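Local coordinates for protein Aln2 (Streptomyces sp. CM020, PDB 6P7L) that probably takes part in biosynthesis of the polyketide antibiotic alnumycin, as a SnoaL-like member of the NTF2 superfamily whose precise role is not established, at residues 42-47 / 116-121; 49-52 / 58-61; 67-72 / 81-86; 91-96 / 134-139; 144-149 / 153-158. All blocks are in the same frame, centred on the assembly; numbering follows the deposited sequence.

Interaction 1. Residues 42-47 / 116-121; sequences QFYARQ and VSTSYY
The polar side of the contact centres on the hydroxyl of Y44. T118 OG1 donates a hydrogen bond to Y44 OH at 2.7 Å, approaching the tyrosine ring at its edge and close to its plane. With chi1 at 72°, OG1 of T118 sits between its own backbone N and carbonyl carbon, leaving CG2 3.8 Å from Y44 OH. The same phenol also hydrogen-bonds to D143 OD2 on the adjacent strand, and Y120 OH shares that carboxylate oxygen, so two buried tyrosines converge on one acidic side chain.

This is the core of the NTF2-like fold, in which a long N-terminal helix, here 34-52, packs against the concave side of a curved sheet. T118 and Y120, two residues apart on strand 116-127, turn toward the helix, whereas S119 between them turns away and bonds to T107.

The aromatic part is a meeting of Y44 and Y120 from opposite directions. Their rings lie obliquely, planes at 58° and centroids 5.3 Å apart, with Y44 CZ 4.0 Å from Y120 CE1. Within the helix, F43 CD2 lies over one face of the Y44 ring, displaced toward the rim, and Q47 OE1 stands at the ring's edge.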
# COMPACT_ATOMS: atom_id res chain seq x y z
N GLN A 42 -6.55 -5.61 -9.25
CA GLN A 42 -7.20 -4.76 -10.25
C GLN A 42 -8.67 -4.56 -9.91
O GLN A 42 -9.22 -3.47 -10.11
CB GLN A 42 -7.03 -5.35 -11.65
CG GLN A 42 -5.56 -5.45 -12.07
CD GLN A 42 -4.87 -4.11 -11.96
OE1 GLN A 42 -5.11 -3.20 -12.76
NE2 GLN A 42 -4.10 -3.94 -10.88
N PHE A 43 -9.33 -5.61 -9.41
CA PHE A 43 -10.71 -5.46 -8.96
C PHE A 43 -10.83 -4.38 -7.89
O PHE A 43 -11.68 -3.49 -7.97
CB PHE A 43 -11.22 -6.79 -8.40
CG PHE A 43 -12.59 -6.70 -7.78
CD1 PHE A 43 -13.73 -6.72 -8.56
CD2 PHE A 43 -12.72 -6.61 -6.40
CE1 PHE A 43 -14.98 -6.65 -7.97
CE2 PHE A 43 -13.94 -6.51 -5.82
CZ PHE A 43 -15.08 -6.53 -6.60
N TYR A 44 -9.97 -4.43 -6.89
CA TYR A 44 -10.08 -3.49 -5.78
C TYR A 44 -9.68 -2.07 -6.18
O TYR A 44 -10.31 -1.10 -5.73
CB TYR A 44 -9.21 -3.98 -4.63
CG TYR A 44 -9.77 -5.07 -3.78
CD1 TYR A 44 -11.07 -5.02 -3.30
CD2 TYR A 44 -9.02 -6.19 -3.48
CE1 TYR A 44 -11.58 -6.03 -2.52
CE2 TYR A 44 -9.51 -7.17 -2.68
CZ TYR A 44 -10.78 -7.12 -2.21
OH TYR A 44 -11.30 -8.12 -1.43
N ALA A 45 -8.66 -1.94 -7.03
CA ALA A 45 -8.28 -0.61 -7.50
C ALA A 45 -9.46 0.05 -8.20
O ALA A 45 -9.81 1.21 -7.93
CB ALA A 45 -7.06 -0.71 -8.44
N ARG A 46 -10.10 -0.70 -9.11
CA ARG A 46 -11.23 -0.14 -9.84
C ARG A 46 -12.42 0.08 -8.91
O ARG A 46 -13.13 1.10 -9.02
CB ARG A 46 -11.58 -1.06 -11.01
CG ARG A 46 -10.43 -1.08 -12.09
CD ARG A 46 -10.74 -1.75 -13.38
NE ARG A 46 -9.91 -1.17 -14.44
CZ ARG A 46 -8.68 -1.58 -14.75
NH1 ARG A 46 -8.13 -2.59 -14.09
NH2 ARG A 46 -8.00 -0.99 -15.72
N GLN A 47 -12.64 -0.84 -7.98
CA GLN A 47 -13.78 -0.68 -7.08
C GLN A 47 -13.65 0.58 -6.23
O GLN A 47 -14.62 1.33 -6.04
CB GLN A 47 -13.91 -1.90 -6.18
CG GLN A 47 -15.22 -1.97 -5.38
CD GLN A 47 -15.21 -3.11 -4.39
OE1 GLN A 47 -14.32 -3.19 -3.53
NE2 GLN A 47 -16.18 -4.01 -4.52
N VAL A 116 -13.12 -16.65 -3.60
CA VAL A 116 -11.91 -15.98 -3.12
C VAL A 116 -12.18 -15.29 -1.80
O VAL A 116 -13.16 -14.54 -1.66
CB VAL A 116 -11.39 -14.97 -4.16
CG1 VAL A 116 -10.17 -14.30 -3.61
CG2 VAL A 116 -11.14 -15.65 -5.49
N SER A 117 -11.34 -15.55 -0.80
CA SER A 117 -11.43 -14.90 0.50
C SER A 117 -10.22 -13.99 0.66
O SER A 117 -9.09 -14.43 0.41
CB SER A 117 -11.45 -15.93 1.65
OG SER A 117 -12.61 -16.74 1.61
N THR A 118 -10.45 -12.75 1.06
CA THR A 118 -9.36 -11.84 1.36
C THR A 118 -9.53 -11.22 2.75
O THR A 118 -10.63 -11.15 3.32
CB THR A 118 -9.24 -10.72 0.31
OG1 THR A 118 -10.33 -9.81 0.49
CG2 THR A 118 -9.22 -11.27 -1.13
N SER A 119 -8.41 -10.78 3.31
CA SER A 119 -8.38 -10.01 4.55
C SER A 119 -7.32 -8.95 4.36
O SER A 119 -6.27 -9.21 3.75
CB SER A 119 -8.09 -10.88 5.79
OG SER A 119 -6.71 -11.20 5.91
N TYR A 120 -7.60 -7.76 4.84
CA TYR A 120 -6.65 -6.68 4.63
C TYR A 120 -6.90 -5.55 5.61
O TYR A 120 -7.94 -5.48 6.28
CB TYR A 120 -6.73 -6.14 3.21
CG TYR A 120 -8.10 -5.78 2.71
CD1 TYR A 120 -8.95 -6.75 2.18
CD2 TYR A 120 -8.54 -4.46 2.72
CE1 TYR A 120 -10.18 -6.42 1.65
CE2 TYR A 120 -9.77 -4.09 2.19
CZ TYR A 120 -10.60 -5.09 1.67
OH TYR A 120 -11.84 -4.75 1.15
N TYR A 121 -5.90 -4.67 5.70
CA TYR A 121 -6.02 -3.42 6.41
C TYR A 121 -6.58 -2.34 5.47
O TYR A 121 -6.21 -2.30 4.30
CB TYR A 121 -4.66 -2.94 6.90
CG TYR A 121 -3.92 -3.87 7.86
CD1 TYR A 121 -4.53 -4.97 8.43
CD2 TYR A 121 -2.60 -3.63 8.20
CE1 TYR A 121 -3.85 -5.79 9.34
CE2 TYR A 121 -1.91 -4.43 9.07
CZ TYR A 121 -2.56 -5.50 9.66
OH TYR A 121 -1.89 -6.28 10.57

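Interaction 2. Residues 49-52 / 58-61; sequences HRMD and GFAA
M51 and F59 form a Met-aromatic contact in which the sulfur sits squarely over the ring. M51 SD lies 3.4 Å from the centroid of the F59 ring, only 12° off its normal, and M51 CG makes a CH-pi contact 4.1 Å from the same centroid. The two side chains run side by side and point the same way. In M51, CG stands anti to the backbone N (chi1 -163°), and F59 does the same, which lays the thioether alongside the phenyl group. The second element of the first shell is polar: R50 NH1 donates to G58 O at 2.8 Å. The acceptor is close to the guanidinium plane, but the donor approaches from above the carbonyl plane, tilted 41° out of it. The extended arginine chain brings R50 CD to 3.5 Å from G58 C; G58 has no side chain to stand in its path.

Further out, D55 OD1 holds G58 N, and F63 meets the F59 ring edge-to-face. I83 and A87 of helix 80-90 and Q47 of helix 34-52 pack on F59 as well, while M51 leans on H101. Within the SnoaL-like domain, a short turn joins the end of helix 34-52 to the short helix 56-60, which packs beside it. A glycerol about 4 Å from the M51 side chain suggests that this wall borders a pocket. Chemically, the seam joins a polarisable sulfur held over an aromatic face to a charged guanidinium whose NH1 is bonded to a backbone carbonyl, so the turn is held by both dispersion and polar attraction.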
# COMPACT_ATOMS: atom_id res chain seq x y z
N HIS A 49 -11.62 3.20 -6.86
CA HIS A 49 -11.64 4.40 -7.70
C HIS A 49 -13.07 4.87 -7.90
O HIS A 49 -13.35 6.07 -7.83
CB HIS A 49 -11.00 4.17 -9.07
CG HIS A 49 -9.50 4.05 -9.02
ND1 HIS A 49 -8.73 3.98 -10.16
CD2 HIS A 49 -8.64 3.97 -7.98
CE1 HIS A 49 -7.45 3.88 -9.83
NE2 HIS A 49 -7.37 3.85 -8.51
N ARG A 50 -13.99 3.93 -8.12
CA ARG A 50 -15.38 4.29 -8.36
C ARG A 50 -15.98 4.89 -7.10
O ARG A 50 -16.65 5.93 -7.14
CB ARG A 50 -16.19 3.08 -8.81
CG ARG A 50 -15.79 2.47 -10.15
CD ARG A 50 -16.69 1.32 -10.51
NE ARG A 50 -16.27 0.61 -11.72
CZ ARG A 50 -16.96 -0.36 -12.31
NH1 ARG A 50 -18.14 -0.73 -11.83
NH2 ARG A 50 -16.48 -0.96 -13.38
N MET A 51 -15.76 4.24 -5.95
CA MET A 51 -16.37 4.74 -4.73
C MET A 51 -15.83 6.10 -4.37
O MET A 51 -16.59 7.03 -4.06
CB MET A 51 -16.14 3.80 -3.57
CG MET A 51 -17.16 4.21 -2.50
SD MET A 51 -17.44 2.97 -1.30
CE MET A 51 -15.78 2.83 -0.69
N ASP A 52 -14.50 6.26 -4.40
CA ASP A 52 -13.90 7.54 -4.03
C ASP A 52 -14.22 8.64 -5.04
O ASP A 52 -14.15 9.82 -4.70
CB ASP A 52 -12.38 7.40 -3.91
CG ASP A 52 -11.97 6.52 -2.73
OD1 ASP A 52 -12.68 6.51 -1.70
OD2 ASP A 52 -10.92 5.86 -2.81
N GLY A 58 -21.65 2.60 -9.88
CA GLY A 58 -20.62 1.70 -10.38
C GLY A 58 -19.97 0.90 -9.27
O GLY A 58 -19.61 -0.26 -9.47
N PHE A 59 -19.76 1.52 -8.10
CA PHE A 59 -19.27 0.79 -6.94
C PHE A 59 -20.22 -0.34 -6.57
O PHE A 59 -19.81 -1.50 -6.40
CB PHE A 59 -19.09 1.75 -5.77
CG PHE A 59 -18.86 1.06 -4.45
CD1 PHE A 59 -17.63 0.48 -4.15
CD2 PHE A 59 -19.88 0.97 -3.52
CE1 PHE A 59 -17.43 -0.13 -2.97
CE2 PHE A 59 -19.67 0.34 -2.32
CZ PHE A 59 -18.46 -0.22 -2.04
N ALA A 60 -21.50 -0.03 -6.45
CA ALA A 60 -22.47 -1.04 -6.04
C ALA A 60 -22.63 -2.13 -7.09
O ALA A 60 -22.92 -3.28 -6.77
CB ALA A 60 -23.82 -0.39 -5.75
N ALA A 61 -22.44 -1.80 -8.36
CA ALA A 61 -22.59 -2.79 -9.43
C ALA A 61 -21.51 -3.86 -9.38
O ALA A 61 -21.65 -4.91 -10.03
CB ALA A 61 -22.55 -2.08 -10.79

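Interaction 3. Residues 67-72 / 81-86; sequences AEFRLA and EAIEAG
The F69 ring meets I83 obliquely, with F69 CD2 4.0 Å from the I83 CG2 methyl. Other residues gather round the same phenyl group: R157 CD lies 3.7 Å from F69 CE2, and F59, L77 and I159 pack nearby. The motif is a beta hairpin followed by a helix. Strand 67-70 pairs antiparallel with strand 76-78, and helix 80-90 then packs back on the inner side of that hairpin, as part of the helical layer of this NTF2-like fold.

I83 is the helix residue that faces the strand, and it carries the whole helical share of the contact. Its two branches divide the work: CG2 serves the F69 ring, and the CG1-CD1 branch lies by the beta carbons of the strand. F69 CG is anti to its own N (chi1 -164°), which carries the ring past I83 and lets F69 CB come within 3.8 Å of I83 CG1. Neither side chain offers a polar atom, so this is plain hydrophobic packing between alternate strand residues and one helical side chain. E68, between A67 and F69, turns the other way and reaches R70 in a long salt bridge, in which R70 is poorly ordered. On the helix, I83 also leans on F59 of the neighbouring short helix, linking three elements of the fold. A glycerol sits about 4 Å from the F69 side chain, consistent with a pocket at this end. At the far end of the isoleucine, I83 CD1 closes the contact at 4.1 Å from both A67 CB and A67 O.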
# COMPACT_ATOMS: atom_id res chain seq x y z
N ALA A 67 -25.64 -9.73 -2.08
CA ALA A 67 -24.38 -9.52 -1.37
C ALA A 67 -24.64 -8.93 0.01
O ALA A 67 -25.60 -8.18 0.23
CB ALA A 67 -23.46 -8.58 -2.15
N GLU A 68 -23.83 -9.33 0.98
CA GLU A 68 -23.98 -8.86 2.35
C GLU A 68 -22.83 -7.92 2.68
O GLU A 68 -21.66 -8.28 2.48
CB GLU A 68 -23.99 -10.02 3.34
CG GLU A 68 -25.36 -10.47 3.79
CD GLU A 68 -25.33 -11.83 4.47
OE1 GLU A 68 -26.20 -12.67 4.16
OE2 GLU A 68 -24.44 -12.05 5.31
N PHE A 69 -23.17 -6.72 3.15
CA PHE A 69 -22.19 -5.70 3.52
C PHE A 69 -22.40 -5.40 4.99
O PHE A 69 -23.38 -4.74 5.35
CB PHE A 69 -22.37 -4.44 2.66
CG PHE A 69 -21.21 -3.51 2.70
CD1 PHE A 69 -20.80 -2.93 3.88
CD2 PHE A 69 -20.52 -3.18 1.54
CE1 PHE A 69 -19.72 -2.06 3.92
CE2 PHE A 69 -19.45 -2.31 1.58
CZ PHE A 69 -19.05 -1.76 2.76
N ARG A 70 -21.45 -5.82 5.83
CA ARG A 70 -21.58 -5.70 7.27
C ARG A 70 -20.70 -4.55 7.74
O ARG A 70 -19.46 -4.66 7.74
CB ARG A 70 -21.22 -7.00 7.98
CG ARG A 70 -21.67 -7.02 9.41
CD ARG A 70 -21.57 -8.32 9.86
NE ARG A 70 -22.45 -9.31 9.20
CZ ARG A 70 -23.62 -9.75 9.67
NH1 ARG A 70 -24.11 -9.29 10.82
NH2 ARG A 70 -24.32 -10.65 8.98
N LEU A 71 -21.37 -3.52 8.25
CA LEU A 71 -20.80 -2.28 8.68
C LEU A 71 -20.12 -2.48 10.03
O LEU A 71 -20.44 -3.41 10.79
CB LEU A 71 -21.90 -1.21 8.80
CG LEU A 71 -22.61 -0.73 7.52
CD1 LEU A 71 -23.82 0.14 7.85
CD2 LEU A 71 -21.65 0.05 6.66
N ALA A 72 -19.25 -1.53 10.35
CA ALA A 72 -18.49 -1.63 11.59
C ALA A 72 -19.41 -1.79 12.80
O ALA A 72 -19.09 -2.54 13.74
CB ALA A 72 -17.59 -0.40 11.74
N GLU A 81 -28.46 -2.61 -4.32
CA GLU A 81 -29.19 -1.35 -4.20
C GLU A 81 -29.04 -0.76 -2.79
O GLU A 81 -28.84 0.46 -2.63
CB GLU A 81 -30.65 -1.53 -4.59
CG GLU A 81 -30.79 -1.84 -6.10
CD GLU A 81 -32.18 -1.76 -6.65
OE1 GLU A 81 -33.10 -1.51 -5.86
OE2 GLU A 81 -32.33 -1.95 -7.89
N ALA A 82 -29.16 -1.60 -1.76
CA ALA A 82 -28.96 -1.11 -0.40
C ALA A 82 -27.52 -0.67 -0.19
O ALA A 82 -27.25 0.30 0.52
CB ALA A 82 -29.33 -2.20 0.62
N ILE A 83 -26.57 -1.39 -0.80
CA ILE A 83 -25.16 -1.03 -0.66
C ILE A 83 -24.89 0.31 -1.34
O ILE A 83 -24.14 1.15 -0.81
CB ILE A 83 -24.31 -2.17 -1.24
CG1 ILE A 83 -24.42 -3.43 -0.36
CG2 ILE A 83 -22.85 -1.79 -1.35
CD1 ILE A 83 -23.88 -4.71 -0.98
N GLU A 84 -25.50 0.55 -2.51
CA GLU A 84 -25.33 1.86 -3.14
C GLU A 84 -25.87 2.97 -2.24
O GLU A 84 -25.22 4.00 -2.03
CB GLU A 84 -26.02 1.92 -4.51
CG GLU A 84 -25.76 3.25 -5.18
CD GLU A 84 -26.58 3.49 -6.46
OE1 GLU A 84 -26.72 2.53 -7.26
OE2 GLU A 84 -27.04 4.64 -6.67
N ALA A 85 -27.09 2.79 -1.72
CA ALA A 85 -27.67 3.80 -0.87
C ALA A 85 -26.82 4.04 0.38
O ALA A 85 -26.65 5.19 0.83
CB ALA A 85 -29.09 3.38 -0.48
N GLY A 86 -26.30 2.97 0.98
CA GLY A 86 -25.47 3.14 2.17
C GLY A 86 -24.16 3.85 1.89
O GLY A 86 -23.68 4.67 2.69

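Interaction 4. Residues 91-96 / 134-139; sequences AGRFDG and LVEPTC
R93 and E136 form a side-on, two-nitrogen salt bridge. R93 NH2 donates to E136 OE1 at 2.8 Å in an almost straight bond of 171°, with the oxygen in the guanidinium plane. R93 NE donates to E136 OE2, also at 2.8 Å, but at 148° and with the acceptor tilted from that plane. Each oxygen uses its syn lone pair, so the carboxylate presents both inner lone pairs to one guanidinium. The two planes are 31° apart, a twist that goes with the more bent second bond. The side chains approach from opposite directions, R93 extended from CG to NE. Its remaining nitrogen, NH1, bonds to A90 O at the end of helix 80-90, which helps to fix the rotation of the group.

The aromatic part is F94, set against one face of the guanidinium. F94 CZ sits 3.3 Å from the R93 guanidinium plane, over its centre, while R93 CG rests on one face of the phenyl ring. F94 CE1 also comes within 3.6 Å of E136 OE2, which stands at the ring's edge. V124 and V126 on strand 116-127 pack against F94.

E136 lies where strand 133-148 breaks into a short loop, and residues 92-94 form a 3-10 turn leading toward strand 98-110. The arrangement is a surface salt bridge, backed by an aromatic ring, that joins the helix-to-strand connection to the curved sheet of an NTF2-like domain.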
# COMPACT_ATOMS: atom_id res chain seq x y z
N ALA A 91 -20.90 8.72 2.49
CA ALA A 91 -20.01 9.72 1.90
C ALA A 91 -20.35 11.12 2.39
O ALA A 91 -19.54 12.03 2.25
CB ALA A 91 -20.07 9.64 0.38
N GLY A 92 -21.54 11.32 2.93
CA GLY A 92 -21.85 12.63 3.46
C GLY A 92 -20.85 13.10 4.50
O GLY A 92 -20.65 14.30 4.67
N ARG A 93 -20.20 12.17 5.19
CA ARG A 93 -19.25 12.53 6.24
C ARG A 93 -18.05 13.29 5.71
O ARG A 93 -17.34 13.91 6.49
CB ARG A 93 -18.81 11.28 7.00
CG ARG A 93 -17.72 10.46 6.37
CD ARG A 93 -17.53 9.22 7.18
NE ARG A 93 -16.45 8.34 6.76
CZ ARG A 93 -16.55 7.41 5.80
NH1 ARG A 93 -17.67 7.27 5.11
NH2 ARG A 93 -15.51 6.64 5.53
N PHE A 94 -17.80 13.24 4.40
CA PHE A 94 -16.63 13.91 3.82
C PHE A 94 -16.86 15.39 3.52
O PHE A 94 -15.88 16.11 3.30
CB PHE A 94 -16.19 13.19 2.54
CG PHE A 94 -15.93 11.72 2.71
CD1 PHE A 94 -15.11 11.26 3.73
CD2 PHE A 94 -16.48 10.78 1.84
CE1 PHE A 94 -14.86 9.90 3.88
CE2 PHE A 94 -16.25 9.43 1.99
CZ PHE A 94 -15.43 8.98 3.02
N ASP A 95 -18.11 15.84 3.45
CA ASP A 95 -18.43 17.28 3.42
C ASP A 95 -17.79 18.02 2.25
O ASP A 95 -17.38 19.18 2.37
CB ASP A 95 -18.04 17.93 4.75
N GLY A 96 -17.73 17.38 1.09
CA GLY A 96 -17.14 17.98 -0.09
C GLY A 96 -15.64 17.79 -0.23
O GLY A 96 -15.09 18.09 -1.29
N LEU A 134 -7.10 14.41 6.85
CA LEU A 134 -7.56 13.60 7.98
C LEU A 134 -7.29 12.13 7.68
O LEU A 134 -7.36 11.73 6.52
CB LEU A 134 -9.05 13.80 8.25
CG LEU A 134 -9.57 15.22 8.44
CD1 LEU A 134 -11.07 15.25 8.58
CD2 LEU A 134 -8.90 15.84 9.66
N VAL A 135 -6.90 11.36 8.69
CA VAL A 135 -6.78 9.90 8.55
C VAL A 135 -7.84 9.24 9.42
O VAL A 135 -7.85 9.44 10.65
CB VAL A 135 -5.37 9.41 8.91
CG1 VAL A 135 -5.28 7.91 8.76
CG2 VAL A 135 -4.33 10.11 8.07
N GLU A 136 -8.72 8.47 8.79
CA GLU A 136 -9.79 7.81 9.52
C GLU A 136 -9.29 6.58 10.28
O GLU A 136 -8.24 6.00 9.94
CB GLU A 136 -10.91 7.45 8.56
CG GLU A 136 -11.65 8.68 8.06
CD GLU A 136 -13.01 8.35 7.43
OE1 GLU A 136 -13.23 7.16 7.11
OE2 GLU A 136 -13.83 9.28 7.29
N PRO A 137 -10.01 6.17 11.33
CA PRO A 137 -9.60 4.97 12.08
C PRO A 137 -9.35 3.80 11.14
O PRO A 137 -10.11 3.54 10.19
CB PRO A 137 -10.77 4.71 13.03
CG PRO A 137 -11.67 5.93 12.93
CD PRO A 137 -11.26 6.78 11.83
N THR A 138 -8.30 3.05 11.43
CA THR A 138 -8.02 1.92 10.56
C THR A 138 -9.05 0.82 10.79
O THR A 138 -9.73 0.76 11.82
CB THR A 138 -6.60 1.43 10.80
OG1 THR A 138 -6.42 1.16 12.17
CG2 THR A 138 -5.60 2.49 10.41
N CYS A 139 -9.21 -0.00 9.76
CA CYS A 139 -10.15 -1.12 9.74
C CYS A 139 -9.43 -2.40 9.34
O CYS A 139 -8.47 -2.38 8.56
CB CYS A 139 -11.29 -0.89 8.71
SG CYS A 139 -12.39 0.48 9.12

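Interaction 5. Residues 144-149 / 153-158; sequences TLVRVS and RSRSRV
T144 O accepts from two backbone amides: R155 N at 2.9 Å and S156 N at 3.3 Å, which come from the same face of its carbonyl plane. R155 and S156 therefore both stand opposite T144, a classic beta bulge in the hairpin of strands 133-148 and 151-161. T144 N returns a bond to S156 O. Past the bulge the register has shifted by one, and V146 and R153 form a hydrogen-bonded antiparallel pair: R153 N donates to V146 O at 2.7 Å and V146 N to R153 O. Between this pair and T144-S156, L145 and S154 form a non-hydrogen-bonded pair, and L145 CA makes a CA-H...O contact of 3.2 Å with R153 O.

The side chains sort onto two faces. L145 and S154 look toward helix 34-52, where F43 packs on both and Q47 NE2 holds S154 OG; L145 CD2 comes within 3.7 Å of that hydroxyl. On the other face, T144, V146, R153 and S156 gather. Here V146 CG1 touches R155 CD at 3.7 Å, their chains crossing at about a right angle. R153, bent at chi2 and chi3, brings CG alongside V148 while its NH2 reaches F63 O.

The bulge inserts one extra residue without losing a partner for T144 O, since the carbonyl takes both amides. The doubled acceptance probably polarises that oxygen, and it preserves the pairing through the shift in register.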
# COMPACT_ATOMS: atom_id res chain seq x y z
N THR A 144 -15.41 -11.74 0.65
CA THR A 144 -15.43 -12.88 -0.26
C THR A 144 -15.78 -12.34 -1.64
O THR A 144 -16.64 -11.45 -1.77
CB THR A 144 -16.41 -13.99 0.14
OG1 THR A 144 -17.75 -13.55 -0.08
CG2 THR A 144 -16.20 -14.40 1.58
N LEU A 145 -15.09 -12.87 -2.64
CA LEU A 145 -15.32 -12.54 -4.04
C LEU A 145 -15.72 -13.80 -4.79
O LEU A 145 -15.30 -14.92 -4.46
CB LEU A 145 -14.07 -11.92 -4.70
CG LEU A 145 -13.34 -10.88 -3.88
CD1 LEU A 145 -11.98 -10.54 -4.51
CD2 LEU A 145 -14.20 -9.66 -3.71
N VAL A 146 -16.54 -13.61 -5.82
CA VAL A 146 -16.99 -14.71 -6.65
C VAL A 146 -16.87 -14.28 -8.10
O VAL A 146 -16.87 -13.09 -8.43
CB VAL A 146 -18.43 -15.14 -6.33
CG1 VAL A 146 -18.52 -15.68 -4.92
CG2 VAL A 146 -19.42 -13.97 -6.55
N ARG A 147 -16.77 -15.26 -8.98
CA ARG A 147 -16.63 -15.02 -10.41
C ARG A 147 -17.99 -15.13 -11.09
O ARG A 147 -18.69 -16.12 -10.92
CB ARG A 147 -15.65 -16.03 -11.01
CG ARG A 147 -15.14 -15.68 -12.39
CD ARG A 147 -14.02 -16.65 -12.76
NE ARG A 147 -12.91 -16.56 -11.81
CZ ARG A 147 -12.03 -15.56 -11.80
NH1 ARG A 147 -12.18 -14.59 -12.69
NH2 ARG A 147 -11.03 -15.53 -10.89
N VAL A 148 -18.36 -14.09 -11.85
CA VAL A 148 -19.64 -14.06 -12.56
C VAL A 148 -19.35 -13.68 -14.00
O VAL A 148 -18.81 -12.60 -14.26
CB VAL A 148 -20.64 -13.07 -11.93
CG1 VAL A 148 -21.94 -13.03 -12.71
CG2 VAL A 148 -20.88 -13.46 -10.49
N SER A 149 -19.71 -14.58 -14.92
CA SER A 149 -19.39 -14.45 -16.34
C SER A 149 -17.92 -14.08 -16.52
O SER A 149 -17.56 -13.17 -17.27
CB SER A 149 -20.32 -13.46 -17.06
OG SER A 149 -21.65 -13.67 -16.64
N ARG A 153 -16.56 -10.37 -8.63
CA ARG A 153 -17.58 -9.54 -8.00
C ARG A 153 -17.50 -9.73 -6.49
O ARG A 153 -17.12 -10.80 -6.01
CB ARG A 153 -18.98 -9.92 -8.49
CG ARG A 153 -19.13 -9.91 -10.01
CD ARG A 153 -19.43 -8.50 -10.56
NE ARG A 153 -20.76 -8.06 -10.14
CZ ARG A 153 -21.90 -8.46 -10.68
NH1 ARG A 153 -21.91 -9.31 -11.69
NH2 ARG A 153 -23.06 -8.01 -10.19
N SER A 154 -17.91 -8.71 -5.75
CA SER A 154 -17.98 -8.80 -4.29
C SER A 154 -19.24 -9.55 -3.87
O SER A 154 -20.34 -9.23 -4.35
CB SER A 154 -17.95 -7.41 -3.68
OG SER A 154 -16.63 -6.92 -3.49
N ARG A 155 -19.08 -10.55 -3.00
CA ARG A 155 -20.21 -11.27 -2.40
C ARG A 155 -20.47 -10.90 -0.96
O ARG A 155 -21.63 -10.80 -0.54
CB ARG A 155 -19.98 -12.78 -2.50
CG ARG A 155 -21.10 -13.60 -1.87
CD ARG A 155 -20.95 -15.10 -2.18
NE ARG A 155 -20.25 -15.82 -1.11
CZ ARG A 155 -19.90 -17.10 -1.17
NH1 ARG A 155 -20.17 -17.81 -2.24
NH2 ARG A 155 -19.26 -17.66 -0.14
N SER A 156 -19.42 -10.66 -0.19
CA SER A 156 -19.50 -10.37 1.24
C SER A 156 -18.42 -9.36 1.55
O SER A 156 -17.34 -9.43 0.98
CB SER A 156 -19.25 -11.69 2.08
OG SER A 156 -18.97 -11.41 3.45
N ARG A 157 -18.71 -8.40 2.42
CA ARG A 157 -17.69 -7.51 2.96
C ARG A 157 -18.02 -7.33 4.44
O ARG A 157 -19.16 -6.99 4.78
CB ARG A 157 -17.67 -6.16 2.23
CG ARG A 157 -16.73 -5.15 2.86
CD ARG A 157 -16.26 -4.06 1.92
NE ARG A 157 -15.46 -4.65 0.87
CZ ARG A 157 -15.23 -4.13 -0.33
NH1 ARG A 157 -15.71 -2.92 -0.65
NH2 ARG A 157 -14.53 -4.83 -1.22
N VAL A 158 -17.04 -7.55 5.31
CA VAL A 158 -17.22 -7.35 6.76
C VAL A 158 -16.11 -6.42 7.24
O VAL A 158 -14.92 -6.74 7.09
CB VAL A 158 -17.17 -8.68 7.53
CG1 VAL A 158 -17.29 -8.45 9.05
CG2 VAL A 158 -18.26 -9.64 7.04

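In the fold
From the N terminus, helix 34-52 opens interaction 1, which closes a long loop only when strand 116-127 is reached. Within that loop lie interaction 2, a short turn that brings helix 56-60 against the end of helix 34-52, and then interaction 3, which folds helix 80-90 back on strand 67-70. Interaction 4 starts inside the same loop, at residues 91-96, but ends beyond it at 134-139, so it crosses interaction 1. Interaction 5 follows in series, closing the tight hairpin between strands 133-148 and 151-161. Interactions 1, 3, 4 and 5 all reach one sheet. Q47 brings interaction 1 against F59 of interaction 2 and R157 of interaction 5, while F59 packs on I83 of interaction 3.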